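PDB 3LLB: magnesium and cobalt efflux protein CorC from Pseudomonas aeruginosa, which probably takes part in magnesium and cobalt ion transport, the chain here being its C-terminal transporter-associated domain. Local coordinates for residues A[1-5]-A[14-18]; A[9-15]-A[74-80]. One frame throughout, in Å; residues are numbered along the deposited sequence.

Contact 1: A[1-5]-A[14-18]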
loop_
_atom_site.group_PDB
_atom_site.type_symbol
_atom_site.label_atom_id
_atom_site.label_comp_id
_atom_site.label_asym_id
_atom_site.label_seq_id
_atom_site.Cartn_x
_atom_site.Cartn_y
_atom_site.Cartn_z
ATOM N N SER A 1 13.533 -5.679 0.057
ATOM C CA SER A 1 12.593 -6.512 -0.763
ATOM C C SER A 1 11.221 -5.846 -0.880
ATOM O O SER A 1 10.838 -5.355 -1.955
ATOM C CB SER A 1 12.454 -7.931 -0.159
ATOM O OG SER A 1 13.738 -8.567 -0.135
ATOM N N TYR A 2 10.478 -5.776 0.210
ATOM C CA TYR A 2 9.118 -5.238 0.116
ATOM C C TYR A 2 9.049 -3.721 0.003
ATOM O O TYR A 2 8.174 -3.214 -0.673
ATOM C CB TYR A 2 8.272 -5.687 1.295
ATOM C CG TYR A 2 7.982 -7.157 1.386
ATOM C CD1 TYR A 2 7.404 -7.845 0.319
ATOM C CD2 TYR A 2 8.203 -7.864 2.599
ATOM C CE1 TYR A 2 7.103 -9.219 0.417
ATOM C CE2 TYR A 2 7.924 -9.228 2.708
ATOM C CZ TYR A 2 7.369 -9.897 1.615
ATOM O OH TYR A 2 7.079 -11.240 1.730
ATOM N N ILE A 3 9.965 -3.004 0.680
ATOM C CA ILE A 3 9.905 -1.544 0.758
ATOM C C ILE A 3 11.214 -0.911 0.272
ATOM O O ILE A 3 12.340 -1.512 0.374
ATOM C CB ILE A 3 9.460 -1.047 2.223
ATOM C CG1 ILE A 3 10.651 -1.046 3.223
ATOM C CG2 ILE A 3 8.177 -1.825 2.648
ATOM C CD1 ILE A 3 10.514 -0.307 4.636
ATOM N N LYS A 4 11.100 0.303 -0.241
ATOM C CA LYS A 4 12.218 1.090 -0.651
ATOM C C LYS A 4 12.056 2.494 -0.080
ATOM O O LYS A 4 11.133 3.189 -0.377
ATOM C CB LYS A 4 12.363 1.089 -2.206
ATOM C CG LYS A 4 13.559 1.884 -2.628
ATOM C CD LYS A 4 13.502 2.359 -4.112
ATOM C CE LYS A 4 14.744 3.253 -4.452
ATOM N NZ LYS A 4 14.403 4.460 -5.341
ATOM N N PRO A 5 12.935 2.901 0.824
ATOM C CA PRO A 5 12.886 4.233 1.390
ATOM C C PRO A 5 13.245 5.311 0.384
ATOM O O PRO A 5 14.174 5.148 -0.433
ATOM C CB PRO A 5 13.941 4.169 2.491
ATOM C CG PRO A 5 14.903 3.229 1.970
ATOM C CD PRO A 5 14.023 2.133 1.390
ATOM N N LYS A 14 5.788 -2.624 -2.214
ATOM C CA LYS A 14 5.215 -3.612 -3.138
ATOM C C LYS A 14 3.803 -4.031 -2.692
ATOM O O LYS A 14 3.542 -4.196 -1.474
ATOM C CB LYS A 14 6.121 -4.821 -3.212
ATOM C CG LYS A 14 7.432 -4.596 -3.999
ATOM C CD LYS A 14 8.228 -5.848 -3.953
ATOM C CE LYS A 14 9.482 -5.702 -4.759
ATOM N NZ LYS A 14 10.398 -6.877 -4.578
ATOM N N ALA A 15 2.876 -4.152 -3.660
ATOM C CA ALA A 15 1.523 -4.594 -3.353
ATOM C C ALA A 15 1.438 -6.009 -2.711
ATOM O O ALA A 15 0.574 -6.307 -1.915
ATOM C CB ALA A 15 0.661 -4.452 -4.653
ATOM N N LEU A 16 2.390 -6.866 -3.026
ATOM C CA LEU A 16 2.484 -8.224 -2.478
ATOM C C LEU A 16 2.977 -8.291 -1.032
ATOM O O LEU A 16 2.916 -9.360 -0.417
ATOM C CB LEU A 16 3.351 -9.139 -3.426
ATOM C CG LEU A 16 4.776 -8.659 -3.864
ATOM C CD1 LEU A 16 5.780 -8.757 -2.687
ATOM C CD2 LEU A 16 5.413 -9.265 -5.197
ATOM N N THR A 17 3.478 -7.177 -0.478
ATOM C CA THR A 17 3.812 -7.084 0.983
ATOM C C THR A 17 2.699 -7.601 1.876
ATOM O O THR A 17 1.634 -7.068 1.839
ATOM C CB THR A 17 4.156 -5.649 1.426
ATOM O OG1 THR A 17 5.160 -5.156 0.543
ATOM C CG2 THR A 17 4.666 -5.563 2.919
ATOM N N PRO A 18 2.968 -8.649 2.668
ATOM C CA PRO A 18 2.050 -9.087 3.666
ATOM C C PRO A 18 1.644 -7.975 4.595
ATOM O O PRO A 18 2.474 -7.200 4.993
ATOM C CB PRO A 18 2.895 -10.117 4.430
ATOM C CG PRO A 18 3.605 -10.794 3.344
ATOM C CD PRO A 18 4.104 -9.598 2.586
#
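Ser1 meets Lys14 through its carbonyl oxygen, which takes a weak hydrogen bond from the ammonium nitrogen: Lys14 NZ lies 3.1 Å from Ser1 O. The lysine chain is extended beyond CG and runs past this carbonyl. Tyr2 follows with a nearly straight backbone bond, Lys14 N to Tyr2 O at 2.9 Å (173° at the hydrogen). With CG beside the backbone N and anti to the carbonyl carbon (chi1 -66°), the Tyr2 ring is laid against the turn 14-17. Over one face stand two CH-pi donors, Pro18 CD at 3.9 Å from the ring centroid and Thr17 CA at 4.2 Å. Leu16 CD1 instead touches the rim, in the ring plane, 3.4 Å from Tyr2 CE1. Thr17 OG1 sits 3.2 Å from Tyr2 CB while giving its own bond to Lys14 O at 2.8 Å; Thr17 N gives the i+3 bond of the type I turn to the same oxygen, from the same face as OG1. Ile3, opening the outermost strand 3-5, packs on Phe25 and Phe26. The contact thus joins the N-terminus to the turn between strand 11-14 and helix 19-26; its chemistry implies a turn held internally by two bonds to one carbonyl, against which an aromatic ring packs through C-H groups.

Contact 2: A[9-15]-A[74-80]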
loop_
_atom_site.group_PDB
_atom_site.type_symbol
_atom_site.label_atom_id
_atom_site.label_comp_id
_atom_site.label_asym_id
_atom_site.label_seq_id
_atom_site.Cartn_x
_atom_site.Cartn_y
_atom_site.Cartn_z
ATOM N N GLY A 9 11.125 10.836 2.857
ATOM C CA GLY A 9 10.548 10.173 3.992
ATOM C C GLY A 9 9.429 9.221 3.682
ATOM O O GLY A 9 8.979 8.510 4.551
ATOM N N ASP A 10 9.002 9.227 2.425
ATOM C CA ASP A 10 8.017 8.285 1.901
ATOM C C ASP A 10 8.703 6.970 1.535
ATOM O O ASP A 10 9.938 6.786 1.683
ATOM C CB ASP A 10 7.364 8.846 0.645
ATOM C CG ASP A 10 6.550 10.069 0.880
ATOM O OD1 ASP A 10 6.350 10.534 2.055
ATOM O OD2 ASP A 10 6.061 10.551 -0.175
ATOM N N PHE A 11 7.884 6.007 1.136
ATOM C CA PHE A 11 8.360 4.679 0.825
ATOM C C PHE A 11 7.697 4.229 -0.452
ATOM O O PHE A 11 6.533 4.610 -0.696
ATOM C CB PHE A 11 7.999 3.700 1.926
ATOM C CG PHE A 11 8.671 4.000 3.229
ATOM C CD1 PHE A 11 9.884 3.395 3.538
ATOM C CD2 PHE A 11 8.118 4.894 4.102
ATOM C CE1 PHE A 11 10.505 3.685 4.744
ATOM C CE2 PHE A 11 8.784 5.192 5.341
ATOM C CZ PHE A 11 9.923 4.598 5.612
ATOM N N ILE A 12 8.418 3.458 -1.252
ATOM C CA ILE A 12 7.801 2.612 -2.285
ATOM C C ILE A 12 7.523 1.246 -1.635
ATOM O O ILE A 12 8.420 0.629 -1.102
ATOM C CB ILE A 12 8.647 2.461 -3.575
ATOM C CG1 ILE A 12 9.036 3.819 -4.142
ATOM C CG2 ILE A 12 7.818 1.698 -4.601
ATOM C CD1 ILE A 12 10.011 3.736 -5.296
ATOM N N VAL A 13 6.274 0.781 -1.682
ATOM C CA VAL A 13 5.835 -0.463 -1.080
ATOM C C VAL A 13 5.278 -1.386 -2.131
ATOM O O VAL A 13 4.380 -0.993 -2.893
ATOM C CB VAL A 13 4.810 -0.147 0.022
ATOM C CG1 VAL A 13 4.313 -1.395 0.678
ATOM C CG2 VAL A 13 5.409 0.796 1.097
ATOM N N LYS A 14 5.788 -2.624 -2.214
ATOM C CA LYS A 14 5.215 -3.612 -3.138
ATOM C C LYS A 14 3.803 -4.031 -2.692
ATOM O O LYS A 14 3.542 -4.196 -1.474
ATOM C CB LYS A 14 6.121 -4.821 -3.212
ATOM C CG LYS A 14 7.432 -4.596 -3.999
ATOM C CD LYS A 14 8.228 -5.848 -3.953
ATOM C CE LYS A 14 9.482 -5.702 -4.759
ATOM N NZ LYS A 14 10.398 -6.877 -4.578
ATOM N N ALA A 15 2.876 -4.152 -3.660
ATOM C CA ALA A 15 1.523 -4.594 -3.353
ATOM C C ALA A 15 1.438 -6.009 -2.711
ATOM O O ALA A 15 0.574 -6.307 -1.915
ATOM C CB ALA A 15 0.661 -4.452 -4.653
ATOM N N HIS A 74 0.751 -2.984 -8.375
ATOM C CA HIS A 74 2.109 -3.465 -8.157
ATOM C C HIS A 74 2.919 -2.660 -7.128
ATOM O O HIS A 74 3.596 -3.256 -6.293
ATOM C CB HIS A 74 2.877 -3.530 -9.472
ATOM C CG HIS A 74 2.460 -4.636 -10.381
ATOM N ND1 HIS A 74 2.693 -5.967 -10.092
ATOM C CD2 HIS A 74 1.844 -4.614 -11.581
ATOM C CE1 HIS A 74 2.239 -6.707 -11.086
ATOM N NE2 HIS A 74 1.724 -5.909 -11.998
ATOM N N LEU A 75 2.877 -1.338 -7.203
ATOM C CA LEU A 75 3.692 -0.482 -6.363
ATOM C C LEU A 75 2.849 0.690 -5.876
ATOM O O LEU A 75 2.088 1.304 -6.665
ATOM C CB LEU A 75 4.871 0.062 -7.179
ATOM C CG LEU A 75 5.952 -0.906 -7.714
ATOM C CD1 LEU A 75 6.982 -0.249 -8.676
ATOM C CD2 LEU A 75 6.654 -1.606 -6.542
ATOM N N LEU A 76 2.996 1.016 -4.585
ATOM C CA LEU A 76 2.334 2.104 -3.912
ATOM C C LEU A 76 3.418 3.018 -3.402
ATOM O O LEU A 76 4.461 2.543 -2.990
ATOM C CB LEU A 76 1.511 1.575 -2.726
ATOM C CG LEU A 76 0.474 0.680 -3.385
ATOM C CD1 LEU A 76 0.377 -0.604 -2.738
ATOM C CD2 LEU A 76 -0.808 1.458 -3.608
ATOM N N ARG A 77 3.193 4.318 -3.419
ATOM C CA ARG A 77 3.957 5.251 -2.630
ATOM C C ARG A 77 3.218 5.540 -1.330
ATOM O O ARG A 77 2.089 5.938 -1.347
ATOM C CB ARG A 77 4.154 6.539 -3.380
ATOM C CG ARG A 77 5.043 7.537 -2.717
ATOM C CD ARG A 77 5.619 8.508 -3.702
ATOM N NE ARG A 77 6.258 9.624 -2.997
ATOM C CZ ARG A 77 7.244 10.356 -3.462
ATOM N NH1 ARG A 77 7.754 10.099 -4.653
ATOM N NH2 ARG A 77 7.736 11.336 -2.715
ATOM N N LEU A 78 3.879 5.286 -0.235
ATOM C CA LEU A 78 3.332 5.472 1.117
ATOM C C LEU A 78 3.834 6.767 1.716
ATOM O O LEU A 78 5.021 6.964 1.745
ATOM C CB LEU A 78 3.776 4.313 1.980
ATOM C CG LEU A 78 3.149 4.213 3.355
ATOM C CD1 LEU A 78 1.708 3.640 3.306
ATOM C CD2 LEU A 78 4.023 3.386 4.293
ATOM N N SER A 79 2.955 7.667 2.123
ATOM C CA SER A 79 3.308 8.944 2.768
ATOM C C SER A 79 2.624 8.933 4.154
ATOM O O SER A 79 1.477 8.548 4.275
ATOM C CB SER A 79 2.759 10.130 1.930
ATOM O OG SER A 79 3.274 10.206 0.620
ATOM N N PRO A 80 3.306 9.391 5.231
ATOM C CA PRO A 80 2.559 9.563 6.497
ATOM C C PRO A 80 1.536 10.692 6.459
ATOM O O PRO A 80 1.808 11.701 5.826
ATOM C CB PRO A 80 3.644 9.968 7.504
ATOM C CG PRO A 80 4.789 10.477 6.699
ATOM C CD PRO A 80 4.732 9.748 5.365
#
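Phe11 and Leu78 exchange two backbone hydrogen bonds, the mark of an antiparallel hydrogen-bonded pair: Leu78 N to Phe11 O is 2.8 Å and Phe11 N to Leu78 O 3.1 Å. Val13 and Leu76 form the second such pair, with Val13 N 2.8 Å from Leu76 O, and Ala15 N continues the series to His74 O. The non-hydrogen-bonded pairs, Ile12 with Arg77 and Lys14 with Leu75, lie between, where CA-H...O contacts such as Arg77 CA to Phe11 O add to the pairing. The two strand axes run at 146° to each other.

The charged contact is at the other end from His74. Arg77 grips a single carboxylate oxygen side-on, with NE 3.0 Å and NH2 3.1 Å from Asp10 OD2. That oxygen lies in the guanidinium plane, yet the two flat groups stand nearly perpendicular: NE-H meets the anti lone pair of Asp10 OD2, whereas NH2 approaches that oxygen from above the carboxylate plane (41° out of it). Arg77 gets there with CG anti to the backbone N (chi1 -174°) and its chain extended to NE.

Apolar contacts fall on both faces. Val13 CG2 packs 4.0 Å from Leu78 CB on the face that also carries Phe11 and Leu76, and there Phe22 and Phe26 of helix 19-26 press on Val13 and Leu78. On the reverse face Leu75 CD2 touches Ile12 CG2, 4.0 Å away, the two side chains crossing obliquely, and lies alongside Lys14. Strand 11-14 thus pairs with 73-80, the middle strand of the 1-2-5-4-3 antiparallel sheet in this domain's alpha+beta fold.

In the fold
Contacts 1 and 2 share Lys14 and Ala15, and their centres lie about 8 Å apart. Strand 11-14 has strand 3-5 on one side and strand 73-80 on the other, so the two contacts are successive steps across one antiparallel sheet, running inward from its outermost strand 3-5. They join directly through the backbone, where Lys4 N is 2.8 Å from Ile12 O, a probable hydrogen bond, and through side chains, with Ile3 CD1 3.9 Å from Phe11 CD1. Helix 19-26 is common to both: Phe22 touches Thr17 of contact 1 as well as Val13 of contact 2, and the rings of Phe26 and Phe11 meet edge-to-face.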